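COG3291: FOG: PKD repeat (Clostridium thermocellum, PDB 1WMX) probably binds cellulose as the family 30 carbohydrate-binding module of CelJ, a larger multidomain protein to which cellulase activity is assigned. Local coordinates at residues Q12-G24 / D35-P49. Sequence-based numbering, arbitrary orientation.
Sequences QIFKDSPVVGWSG and DTLPVDTTVTYNGLP. With SO4 (sulfate ion), chain C.
Ser23, Thr36, Val39 and Pro49 carry a surface contact in which the loop linking strand 11-14 to strand 21-25, and the start of the latter, pack on loop 35-38, Val39 and the start of strand 48-55. Ser23 N donates to Asp35 O (2.9 Å). The same oxygen takes a CA-H...O contact from Trp22 CA at 3.2 Å. The Asp35 carboxylate lies 22° from the plane of the Trp22 indole, whose CD1 and NE1 meet Asp35 CB. Trp22 also stacks on Tyr113 of the second subunit, and water 3 bridges Ser23 O to Asp35 OD1. Further along, Thr36 OG1, placed anti to its own backbone N (chi1 -172°), donates to Val19 O at 2.8 Å, almost in line with the C=O bond. Water 1 joins Val19 N to Leu37 O. The arrangement belongs to a β-sandwich: strand 11-14 lies in one antiparallel sheet with strands 39-40 and 48-55, whereas strand 21-25 edges the other. Beyond the polar part, Val39 CG2 packs on the Pro18 ring, 3.7 Å from CG, the two side chains crossing at about a right angle. Pro49 CG comes to 3.2 Å from Asp16 O. Pro49 O is buried without a hydrogen-bond partner and faces the edge of the Phe14 ring, 3.4 Å from CZ; beyond this segment pair, Phe14 packs on Leu51 and Ile175.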
ATOM      1  N   GLN B  12       0.905  -9.576 -21.326  1.00 34.02           N
ATOM      2  CA  GLN B  12       0.764 -10.855 -20.714  1.00 33.22           C
ATOM      3  C   GLN B  12       1.471 -10.881 -19.348  1.00 32.75           C
ATOM      4  O   GLN B  12       2.642 -10.511 -19.237  1.00 32.60           O
ATOM      5  CB  GLN B  12       1.365 -11.770 -21.637  1.00 32.58           C
ATOM      6  CG  GLN B  12       1.230 -13.148 -21.120  1.00 35.12           C
ATOM      7  CD  GLN B  12      -0.059 -13.813 -21.562  1.00 36.89           C
ATOM      8  OE1 GLN B  12      -0.460 -13.656 -22.719  1.00 39.17           O
ATOM      9  NE2 GLN B  12      -0.721 -14.556 -20.694  1.00 36.08           N
ATOM     10  N   ILE B  13       0.755 -11.269 -18.283  1.00 32.96           N
ATOM     11  CA  ILE B  13       1.326 -11.279 -16.949  1.00 30.39           C
ATOM     12  C   ILE B  13       1.746 -12.702 -16.568  1.00 31.50           C
ATOM     13  O   ILE B  13       2.796 -12.910 -15.959  1.00 32.28           O
ATOM     14  CB  ILE B  13       0.327 -10.696 -15.923  1.00 30.75           C
ATOM     15  CG1 ILE B  13       0.039  -9.236 -16.280  1.00 30.76           C
ATOM     16  CG2 ILE B  13       0.911 -10.775 -14.513  1.00 29.31           C
ATOM     17  CD1 ILE B  13      -1.030  -8.583 -15.425  1.00 31.23           C
ATOM     18  N   PHE B  14       0.920 -13.679 -16.934  1.00 30.79           N
ATOM     19  CA  PHE B  14       1.221 -15.077 -16.663  1.00 31.02           C
ATOM     20  C   PHE B  14       0.716 -15.927 -17.804  1.00 32.29           C
ATOM     21  O   PHE B  14      -0.392 -15.718 -18.300  1.00 30.41           O
ATOM     22  CB  PHE B  14       0.545 -15.589 -15.393  1.00 28.45           C
ATOM     23  CG  PHE B  14       0.588 -17.092 -15.269  1.00 28.97           C
ATOM     24  CD1 PHE B  14       1.789 -17.750 -15.023  1.00 28.76           C
ATOM     25  CD2 PHE B  14      -0.558 -17.859 -15.486  1.00 28.63           C
ATOM     26  CE1 PHE B  14       1.852 -19.152 -15.003  1.00 27.96           C
ATOM     27  CE2 PHE B  14      -0.503 -19.263 -15.469  1.00 28.64           C
ATOM     28  CZ  PHE B  14       0.704 -19.905 -15.227  1.00 29.64           C
ATOM     29  N   LYS B  15       1.522 -16.900 -18.204  1.00 34.26           N
ATOM     30  CA  LYS B  15       1.126 -17.799 -19.268  1.00 36.45           C
ATOM     31  C   LYS B  15       1.424 -19.252 -18.900  1.00 37.15           C
ATOM     32  O   LYS B  15       0.507 -20.069 -18.748  1.00 38.95           O
ATOM     33  CB  LYS B  15       1.831 -17.428 -20.572  1.00 37.88           C
ATOM     34  CG  LYS B  15       1.481 -18.347 -21.723  1.00 41.22           C
ATOM     35  CD  LYS B  15       1.850 -17.732 -23.062  1.00 46.22           C
ATOM     36  CE  LYS B  15       1.367 -18.605 -24.224  1.00 48.40           C
ATOM     37  NZ  LYS B  15       1.594 -17.944 -25.543  1.00 49.38           N
ATOM     38  N   ASP B  16       2.700 -19.570 -18.721  1.00 36.80           N
ATOM     39  CA  ASP B  16       3.062 -20.940 -18.404  1.00 38.97           C
ATOM     40  C   ASP B  16       4.256 -21.106 -17.468  1.00 38.62           C
ATOM     41  O   ASP B  16       4.577 -22.228 -17.079  1.00 40.21           O
ATOM     42  CB  ASP B  16       3.353 -21.683 -19.706  1.00 39.70           C
ATOM     43  CG  ASP B  16       4.486 -21.047 -20.490  1.00 42.57           C
ATOM     44  OD1 ASP B  16       4.834 -21.572 -21.569  1.00 44.14           O
ATOM     45  OD2 ASP B  16       5.032 -20.014 -20.031  1.00 43.79           O
ATOM     46  N   SER B  17       4.905 -20.006 -17.089  1.00 35.56           N
ATOM     47  CA  SER B  17       6.080 -20.113 -16.243  1.00 33.38           C
ATOM     48  C   SER B  17       6.139 -19.162 -15.048  1.00 31.54           C
ATOM     49  O   SER B  17       5.421 -18.160 -15.004  1.00 31.05           O
ATOM     50  CB  SER B  17       7.326 -19.944 -17.117  1.00 33.45           C
ATOM     51  OG  SER B  17       7.203 -18.788 -17.916  1.00 35.27           O
ATOM     52  N   PRO B  18       7.017 -19.469 -14.064  1.00 29.17           N
ATOM     53  CA  PRO B  18       7.187 -18.658 -12.858  1.00 26.77           C
ATOM     54  C   PRO B  18       7.299 -17.186 -13.181  1.00 26.45           C
ATOM     55  O   PRO B  18       8.035 -16.796 -14.083  1.00 27.92           O
ATOM     56  CB  PRO B  18       8.453 -19.243 -12.232  1.00 27.28           C
ATOM     57  CG  PRO B  18       8.299 -20.690 -12.544  1.00 26.53           C
ATOM     58  CD  PRO B  18       7.929 -20.632 -14.018  1.00 27.48           C
ATOM     59  N   VAL B  19       6.550 -16.370 -12.449  1.00 24.90           N
ATOM     60  CA  VAL B  19       6.560 -14.939 -12.695  1.00 23.42           C
ATOM     61  C   VAL B  19       7.433 -14.197 -11.691  1.00 24.36           C
ATOM     62  O   VAL B  19       7.353 -14.447 -10.496  1.00 24.77           O
ATOM     63  CB  VAL B  19       5.129 -14.355 -12.642  1.00 24.58           C
ATOM     64  CG1 VAL B  19       5.163 -12.865 -13.018  1.00 20.70           C
ATOM     65  CG2 VAL B  19       4.228 -15.129 -13.598  1.00 20.65           C
ATOM     66  N   VAL B  20       8.270 -13.295 -12.195  1.00 22.85           N
ATOM     67  CA  VAL B  20       9.153 -12.492 -11.359  1.00 21.19           C
ATOM     68  C   VAL B  20       8.319 -11.528 -10.506  1.00 22.43           C
ATOM     69  O   VAL B  20       7.433 -10.847 -11.013  1.00 20.67           O
ATOM     70  CB  VAL B  20      10.162 -11.695 -12.235  1.00 21.96           C
ATOM     71  CG1 VAL B  20      10.840 -10.593 -11.415  1.00 20.58           C
ATOM     72  CG2 VAL B  20      11.223 -12.646 -12.791  1.00 18.97           C
ATOM     73  N   GLY B  21       8.606 -11.485  -9.209  1.00 23.43           N
ATOM     74  CA  GLY B  21       7.879 -10.611  -8.300  1.00 23.49           C
ATOM     75  C   GLY B  21       8.153 -11.014  -6.862  1.00 25.11           C
ATOM     76  O   GLY B  21       9.203 -11.587  -6.567  1.00 24.39           O
ATOM     77  N   TRP B  22       7.218 -10.725  -5.962  1.00 24.34           N
ATOM     78  CA  TRP B  22       7.389 -11.083  -4.559  1.00 24.37           C
ATOM     79  C   TRP B  22       6.032 -11.359  -3.937  1.00 24.12           C
ATOM     80  O   TRP B  22       5.121 -10.555  -4.061  1.00 24.31           O
ATOM     81  CB  TRP B  22       8.069  -9.946  -3.783  1.00 22.74           C
ATOM     82  CG  TRP B  22       8.539 -10.337  -2.394  1.00 22.82           C
ATOM     83  CD1 TRP B  22       9.792 -10.779  -2.036  1.00 24.11           C
ATOM     84  CD2 TRP B  22       7.752 -10.355  -1.193  1.00 21.15           C
ATOM     85  NE1 TRP B  22       9.824 -11.072  -0.687  1.00 25.41           N
ATOM     86  CE2 TRP B  22       8.586 -10.818  -0.148  1.00 23.16           C
ATOM     87  CE3 TRP B  22       6.415 -10.025  -0.898  1.00 23.17           C
ATOM     88  CZ2 TRP B  22       8.129 -10.958   1.174  1.00 23.72           C
ATOM     89  CZ3 TRP B  22       5.957 -10.167   0.423  1.00 22.10           C
ATOM     90  CH2 TRP B  22       6.814 -10.628   1.436  1.00 24.27           C
ATOM     91  N   SER B  23       5.919 -12.506  -3.280  1.00 24.72           N
ATOM     92  CA  SER B  23       4.700 -12.910  -2.592  1.00 25.43           C
ATOM     93  C   SER B  23       5.135 -13.290  -1.184  1.00 26.99           C
ATOM     94  O   SER B  23       6.211 -13.869  -1.003  1.00 28.49           O
ATOM     95  CB  SER B  23       4.066 -14.125  -3.277  1.00 24.20           C
ATOM     96  OG  SER B  23       3.553 -13.783  -4.549  1.00 23.30           O
ATOM     97  N   GLY B  24       4.316 -12.966  -0.186  1.00 28.84           N
ATOM     98  CA  GLY B  24       4.676 -13.298   1.182  1.00 30.53           C
ATOM     99  C   GLY B  24       3.549 -13.071   2.175  1.00 32.46           C
ATOM    100  O   GLY B  24       2.438 -12.673   1.799  1.00 30.67           O
ATOM    101  N   ASP B  35      10.146 -16.962  -3.208  1.00 24.75           N
ATOM    102  CA  ASP B  35       9.394 -15.759  -2.865  1.00 24.13           C
ATOM    103  C   ASP B  35       8.405 -15.300  -3.925  1.00 24.03           C
ATOM    104  O   ASP B  35       8.154 -14.104  -4.081  1.00 24.26           O
ATOM    105  CB  ASP B  35      10.331 -14.613  -2.481  1.00 26.11           C
ATOM    106  CG  ASP B  35      11.111 -14.913  -1.213  1.00 29.38           C
ATOM    107  OD1 ASP B  35      10.482 -15.278  -0.187  1.00 29.58           O
ATOM    108  OD2 ASP B  35      12.352 -14.784  -1.241  1.00 32.56           O
ATOM    109  N   THR B  36       7.855 -16.255  -4.665  1.00 24.97           N
ATOM    110  CA  THR B  36       6.853 -15.934  -5.668  1.00 24.80           C
ATOM    111  C   THR B  36       5.833 -17.076  -5.739  1.00 25.56           C
ATOM    112  O   THR B  36       5.996 -18.105  -5.086  1.00 25.62           O
ATOM    113  CB  THR B  36       7.488 -15.643  -7.071  1.00 24.66           C
ATOM    114  OG1 THR B  36       6.470 -15.159  -7.954  1.00 25.63           O
ATOM    115  CG2 THR B  36       8.119 -16.891  -7.671  1.00 24.99           C
ATOM    116  N   LEU B  37       4.776 -16.893  -6.522  1.00 25.67           N
ATOM    117  CA  LEU B  37       3.752 -17.911  -6.637  1.00 26.04           C
ATOM    118  C   LEU B  37       4.222 -19.183  -7.338  1.00 26.31           C
ATOM    119  O   LEU B  37       4.938 -19.138  -8.336  1.00 27.40           O
ATOM    120  CB  LEU B  37       2.532 -17.329  -7.361  1.00 26.35           C
ATOM    121  CG  LEU B  37       1.344 -16.858  -6.504  1.00 27.93           C
ATOM    122  CD1 LEU B  37       1.800 -16.278  -5.177  1.00 25.79           C
ATOM    123  CD2 LEU B  37       0.550 -15.838  -7.301  1.00 26.01           C
ATOM    124  N   PRO B  38       3.829 -20.345  -6.806  1.00 26.85           N
ATOM    125  CA  PRO B  38       4.241 -21.598  -7.437  1.00 27.90           C
ATOM    126  C   PRO B  38       3.412 -21.863  -8.700  1.00 28.70           C
ATOM    127  O   PRO B  38       2.264 -21.438  -8.797  1.00 28.73           O
ATOM    128  CB  PRO B  38       3.983 -22.630  -6.346  1.00 28.10           C
ATOM    129  CG  PRO B  38       2.757 -22.076  -5.652  1.00 27.24           C
ATOM    130  CD  PRO B  38       3.042 -20.588  -5.577  1.00 26.39           C
ATOM    131  N   VAL B  39       4.009 -22.544  -9.674  1.00 31.00           N
ATOM    132  CA  VAL B  39       3.319 -22.877 -10.916  1.00 31.82           C
ATOM    133  C   VAL B  39       2.853 -24.326 -10.822  1.00 33.97           C
ATOM    134  O   VAL B  39       3.658 -25.248 -10.663  1.00 33.88           O
ATOM    135  CB  VAL B  39       4.242 -22.694 -12.152  1.00 33.00           C
ATOM    136  CG1 VAL B  39       3.504 -23.100 -13.432  1.00 34.27           C
ATOM    137  CG2 VAL B  39       4.679 -21.241 -12.251  1.00 32.09           C
ATOM    138  N   ASP B  40       1.540 -24.510 -10.907  1.00 35.31           N
ATOM    139  CA  ASP B  40       0.934 -25.824 -10.816  1.00 36.67           C
ATOM    140  C   ASP B  40       0.954 -26.514 -12.174  1.00 38.37           C
ATOM    141  O   ASP B  40       0.391 -26.020 -13.148  1.00 39.16           O
ATOM    142  CB  ASP B  40      -0.495 -25.679 -10.293  1.00 37.62           C
ATOM    143  CG  ASP B  40      -0.972 -26.906  -9.558  1.00 38.58           C
ATOM    144  OD1 ASP B  40      -1.869 -26.768  -8.692  1.00 40.13           O
ATOM    145  OD2 ASP B  40      -0.453 -28.007  -9.846  1.00 39.86           O
ATOM    146  N   THR B  41       1.625 -27.656 -12.221  1.00 39.87           N
ATOM    147  CA  THR B  41       1.745 -28.417 -13.449  1.00 42.60           C
ATOM    148  C   THR B  41       0.737 -29.562 -13.487  1.00 42.98           C
ATOM    149  O   THR B  41       0.596 -30.248 -14.497  1.00 42.69           O
ATOM    150  CB  THR B  41       3.169 -28.976 -13.595  1.00 43.97           C
ATOM    151  OG1 THR B  41       3.306 -29.591 -14.878  1.00 48.53           O
ATOM    152  CG2 THR B  41       3.453 -30.010 -12.517  1.00 43.66           C
ATOM    153  N   THR B  42       0.028 -29.766 -12.383  1.00 43.49           N
ATOM    154  CA  THR B  42      -0.972 -30.820 -12.326  1.00 43.71           C
ATOM    155  C   THR B  42      -2.360 -30.271 -12.672  1.00 42.65           C
ATOM    156  O   THR B  42      -3.079 -30.875 -13.467  1.00 42.62           O
ATOM    157  CB  THR B  42      -0.980 -31.513 -10.944  1.00 44.96           C
ATOM    158  OG1 THR B  42      -1.278 -30.559  -9.922  1.00 49.05           O
ATOM    159  CG2 THR B  42       0.385 -32.124 -10.668  1.00 46.76           C
ATOM    160  N   VAL B  43      -2.751 -29.140 -12.086  1.00 41.00           N
ATOM    161  CA  VAL B  43      -4.049 -28.571 -12.446  1.00 40.59           C
ATOM    162  C   VAL B  43      -3.731 -27.650 -13.622  1.00 39.59           C
ATOM    163  O   VAL B  43      -2.987 -26.678 -13.492  1.00 39.01           O
ATOM    164  CB  VAL B  43      -4.719 -27.791 -11.277  1.00 40.71           C
ATOM    165  CG1 VAL B  43      -4.274 -28.359  -9.952  1.00 41.04           C
ATOM    166  CG2 VAL B  43      -4.435 -26.334 -11.375  1.00 44.34           C
ATOM    167  N   THR B  44      -4.280 -27.979 -14.785  1.00 39.27           N
ATOM    168  CA  THR B  44      -3.998 -27.217 -15.988  1.00 38.13           C
ATOM    169  C   THR B  44      -5.226 -26.634 -16.659  1.00 38.00           C
ATOM    170  O   THR B  44      -6.358 -26.959 -16.314  1.00 38.64           O
ATOM    171  CB  THR B  44      -3.272 -28.102 -17.009  1.00 37.87           C
ATOM    172  OG1 THR B  44      -4.113 -29.211 -17.355  1.00 39.75           O
ATOM    173  CG2 THR B  44      -1.982 -28.641 -16.426  1.00 37.87           C
ATOM    174  N   TYR B  45      -4.979 -25.745 -17.612  1.00 38.42           N
ATOM    175  CA  TYR B  45      -6.042 -25.132 -18.385  1.00 40.15           C
ATOM    176  C   TYR B  45      -5.551 -25.015 -19.813  1.00 39.97           C
ATOM    177  O   TYR B  45      -4.517 -24.398 -20.078  1.00 39.16           O
ATOM    178  CB  TYR B  45      -6.406 -23.752 -17.855  1.00 42.10           C
ATOM    179  CG  TYR B  45      -7.740 -23.289 -18.384  1.00 44.85           C
ATOM    180  CD1 TYR B  45      -8.903 -23.996 -18.089  1.00 46.38           C
ATOM    181  CD2 TYR B  45      -7.841 -22.159 -19.189  1.00 46.37           C
ATOM    182  CE1 TYR B  45     -10.143 -23.586 -18.578  1.00 47.92           C
ATOM    183  CE2 TYR B  45      -9.078 -21.737 -19.686  1.00 47.87           C
ATOM    184  CZ  TYR B  45     -10.226 -22.456 -19.372  1.00 49.66           C
ATOM    185  OH  TYR B  45     -11.457 -22.030 -19.820  1.00 50.92           O
ATOM    186  N   ASN B  46      -6.297 -25.620 -20.730  1.00 40.42           N
ATOM    187  CA  ASN B  46      -5.928 -25.624 -22.136  1.00 42.28           C
ATOM    188  C   ASN B  46      -4.555 -26.253 -22.251  1.00 42.31           C
ATOM    189  O   ASN B  46      -3.731 -25.828 -23.057  1.00 43.55           O
ATOM    190  CB  ASN B  46      -5.917 -24.199 -22.701  1.00 42.53           C
ATOM    191  CG  ASN B  46      -7.303 -23.583 -22.742  1.00 45.51           C
ATOM    192  OD1 ASN B  46      -8.247 -24.205 -23.231  1.00 46.83           O
ATOM    193  ND2 ASN B  46      -7.434 -22.359 -22.231  1.00 46.68           N
ATOM    194  N   GLY B  47      -4.317 -27.260 -21.416  1.00 42.62           N
ATOM    195  CA  GLY B  47      -3.048 -27.963 -21.429  1.00 43.58           C
ATOM    196  C   GLY B  47      -1.892 -27.214 -20.793  1.00 43.13           C
ATOM    197  O   GLY B  47      -0.832 -27.794 -20.566  1.00 44.09           O
ATOM    198  N   LEU B  48      -2.087 -25.931 -20.505  1.00 41.90           N
ATOM    199  CA  LEU B  48      -1.028 -25.130 -19.888  1.00 40.13           C
ATOM    200  C   LEU B  48      -1.102 -25.134 -18.372  1.00 37.98           C
ATOM    201  O   LEU B  48      -2.184 -25.245 -17.792  1.00 35.75           O
ATOM    202  CB  LEU B  48      -1.078 -23.675 -20.373  1.00 40.03           C
ATOM    203  CG  LEU B  48      -0.796 -23.434 -21.853  1.00 41.22           C
ATOM    204  CD1 LEU B  48      -0.703 -21.946 -22.097  1.00 41.82           C
ATOM    205  CD2 LEU B  48       0.492 -24.112 -22.258  1.00 41.53           C
ATOM    206  N   PRO B  49       0.061 -25.019 -17.710  1.00 36.72           N
ATOM    207  CA  PRO B  49       0.080 -25.007 -16.249  1.00 34.32           C
ATOM    208  C   PRO B  49      -0.566 -23.731 -15.724  1.00 33.67           C
ATOM    209  O   PRO B  49      -0.684 -22.738 -16.442  1.00 31.24           O
ATOM    210  CB  PRO B  49       1.570 -25.103 -15.919  1.00 35.51           C
ATOM    211  CG  PRO B  49       2.216 -24.442 -17.089  1.00 37.02           C
ATOM    212  CD  PRO B  49       1.427 -25.001 -18.255  1.00 36.28           C
TER
HETATM  213  S   SO4 C 300       4.459  -8.832 -22.688  1.00 45.46           S
HETATM  214  O1  SO4 C 300       4.414  -8.776 -21.213  1.00 45.39           O
HETATM  215  O2  SO4 C 300       3.222  -9.460 -23.191  1.00 45.10           O
HETATM  216  O3  SO4 C 300       5.623  -9.624 -23.125  1.00 46.22           O
HETATM  217  O4  SO4 C 300       4.572  -7.461 -23.220  1.00 48.24           O
HETATM  218  O   HOH W   1       5.230 -16.986 -10.154  1.00 27.28           O
HETATM  219  O   HOH W   2       4.923 -13.066  -6.447  1.00 22.48           O
HETATM  220  O   HOH W   3       7.977 -14.721   0.772  1.00 43.71           O